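Local coordinates for stress responsive alpha-beta protein (Jannaschia sp., PDB 3BB5) that is of unknown function but forms a dimer with a ferredoxin-like alpha-beta fold and belongs to the stress-responsive A/B barrel family, at residues E40-L45 and Y75-T80. Sequence-based numbering, arbitrary orientation. Where two conformers were deposited one is given.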
loop_
_atom_site.group_PDB
_atom_site.type_symbol
_atom_site.label_atom_id
_atom_site.label_comp_id
_atom_site.label_asym_id
_atom_site.label_seq_id
_atom_site.Cartn_x
_atom_site.Cartn_y
_atom_site.Cartn_z
ATOM N N GLU A 40 -14.252 8.754 -11.245
ATOM C CA GLU A 40 -15.219 7.851 -11.920
ATOM C C GLU A 40 -14.769 6.381 -11.879
ATOM O O GLU A 40 -15.593 5.482 -11.656
ATOM C CB GLU A 40 -15.503 8.271 -13.372
ATOM C CG GLU A 40 -16.924 8.918 -13.647
ATOM N N ALA A 41 -13.481 6.127 -12.109
ATOM C CA ALA A 41 -12.930 4.761 -12.013
ATOM C C ALA A 41 -13.088 4.187 -10.590
ATOM O O ALA A 41 -13.444 3.044 -10.430
ATOM C CB ALA A 41 -11.498 4.735 -12.447
HETATM N N MSE A 42 -12.864 5.003 -9.564
HETATM C CA MSE A 42 -13.126 4.579 -8.188
HETATM C C MSE A 42 -14.594 4.207 -7.891
HETATM O O MSE A 42 -14.814 3.213 -7.196
HETATM C CB MSE A 42 -12.646 5.637 -7.187
HETATM C CG MSE A 42 -11.108 5.888 -7.208
HETATM SE SE MSE A 42 -10.006 4.298 -7.026
HETATM C CE MSE A 42 -9.778 3.733 -8.849
ATOM N N ALA A 43 -15.566 4.977 -8.421
ATOM C CA ALA A 43 -16.990 4.647 -8.308
ATOM C C ALA A 43 -17.319 3.378 -9.053
ATOM O O ALA A 43 -18.150 2.593 -8.595
ATOM C CB ALA A 43 -17.880 5.795 -8.831
ATOM N N ILE A 44 -16.683 3.174 -10.205
ATOM C CA ILE A 44 -16.855 1.932 -10.964
ATOM C C ILE A 44 -16.336 0.696 -10.163
ATOM O O ILE A 44 -17.013 -0.322 -10.052
ATOM C CB ILE A 44 -16.224 2.026 -12.384
ATOM C CG1 ILE A 44 -17.054 2.979 -13.263
ATOM C CG2 ILE A 44 -16.108 0.633 -13.014
ATOM C CD1 ILE A 44 -16.347 3.533 -14.541
ATOM N N LEU A 45 -15.155 0.821 -9.584
ATOM C CA LEU A 45 -14.602 -0.220 -8.714
ATOM C C LEU A 45 -15.337 -0.449 -7.375
ATOM O O LEU A 45 -15.514 -1.603 -6.977
ATOM C CB LEU A 45 -13.136 0.025 -8.511
ATOM C CG LEU A 45 -12.282 -0.045 -9.796
ATOM C CD1 LEU A 45 -10.821 0.268 -9.446
ATOM C CD2 LEU A 45 -12.415 -1.397 -10.488
ATOM N N TYR A 75 -2.655 9.736 -4.988
ATOM C CA TYR A 75 -3.919 8.979 -4.820
ATOM C C TYR A 75 -3.661 7.482 -4.981
ATOM O O TYR A 75 -2.813 7.062 -5.768
ATOM C CB TYR A 75 -5.013 9.468 -5.820
ATOM C CG TYR A 75 -6.450 9.183 -5.359
ATOM C CD1 TYR A 75 -7.067 7.980 -5.655
ATOM C CD2 TYR A 75 -7.160 10.094 -4.590
ATOM C CE1 TYR A 75 -8.329 7.699 -5.247
ATOM C CE2 TYR A 75 -8.449 9.808 -4.155
ATOM C CZ TYR A 75 -9.021 8.603 -4.490
ATOM O OH TYR A 75 -10.295 8.280 -4.071
ATOM N N GLY A 76 -4.373 6.663 -4.214
ATOM C CA GLY A 76 -4.195 5.225 -4.326
ATOM C C GLY A 76 -5.356 4.423 -3.843
ATOM O O GLY A 76 -6.348 4.954 -3.330
ATOM N N PHE A 77 -5.260 3.129 -4.060
ATOM C CA PHE A 77 -6.276 2.223 -3.542
ATOM C C PHE A 77 -5.713 0.889 -3.136
ATOM O O PHE A 77 -4.572 0.608 -3.403
ATOM C CB PHE A 77 -7.484 2.107 -4.488
ATOM C CG PHE A 77 -7.173 1.582 -5.872
ATOM C CD1 PHE A 77 -6.849 2.442 -6.886
ATOM C CD2 PHE A 77 -7.313 0.235 -6.170
ATOM C CE1 PHE A 77 -6.635 1.972 -8.171
ATOM C CE2 PHE A 77 -7.091 -0.245 -7.419
ATOM C CZ PHE A 77 -6.760 0.622 -8.434
ATOM N N LEU A 78 -6.535 0.134 -2.406
ATOM C CA LEU A 78 -6.199 -1.161 -1.819
ATOM C C LEU A 78 -7.350 -2.152 -2.057
ATOM O O LEU A 78 -8.501 -1.854 -1.714
ATOM C CB LEU A 78 -5.969 -1.044 -0.312
ATOM C CG LEU A 78 -5.324 -2.317 0.268
ATOM C CD1 LEU A 78 -3.749 -2.309 0.095
ATOM C CD2 LEU A 78 -5.722 -2.562 1.724
ATOM N N CYS A 79 -7.029 -3.308 -2.650
ATOM C CA CYS A 79 -7.913 -4.460 -2.636
ATOM C C CYS A 79 -7.300 -5.543 -1.810
ATOM O O CYS A 79 -6.140 -5.857 -1.976
ATOM C CB CYS A 79 -8.138 -5.033 -4.030
ATOM S SG CYS A 79 -8.514 -3.810 -5.161
ATOM N N THR A 80 -8.106 -6.124 -0.940
ATOM C CA THR A 80 -7.735 -7.291 -0.172
ATOM C C THR A 80 -8.409 -8.503 -0.839
ATOM O O THR A 80 -9.612 -8.512 -0.955
ATOM C CB THR A 80 -8.221 -7.124 1.287
ATOM O OG1 THR A 80 -7.581 -5.976 1.862
ATOM C CG2 THR A 80 -7.921 -8.360 2.132
#
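In the helix-on-sheet core of a dimeric ferredoxin-like alpha-beta fold, selenomethionine Met42 carries most of this contact, reaching from helix 34-48 onto Phe77 and Tyr75 of strand 75-81. Segments 40-45 and 75-80 run almost parallel, 11° apart, their axes approaching to 11.1 Å, and side chains alone bridge the gap. With CG anti to its carbonyl carbon (chi1 -63°) and further bends at chi2 and chi3, Met42 folds its selenium and methyl against Phe77 in a Met-aromatic contact. Met42 SE sits obliquely 4.4 Å from the Phe77 ring centroid, and Met42 CE is 3.7 Å from Phe77 CE1. One turn along the helix, Leu45 adds a second apolar contact, its CD1 over one face of the Phe77 ring and 4.2 Å from Phe77 CZ. With alanine at the Phe77 position the ring is gone, and Met42 SE and Leu45 CD1 would probably face a gap, the selenomethionine end freer to turn. His60, on the neighbouring strand 55-62, also packs on Met42 and Phe77, and the hydroxyl of the buried Tyr75 is hydrogen-bonded to His60 ND1. The Tyr75 and Met42 side chains lie alongside each other, pointing in opposite senses, with Tyr75 CE1 3.9 Å from Met42 CG.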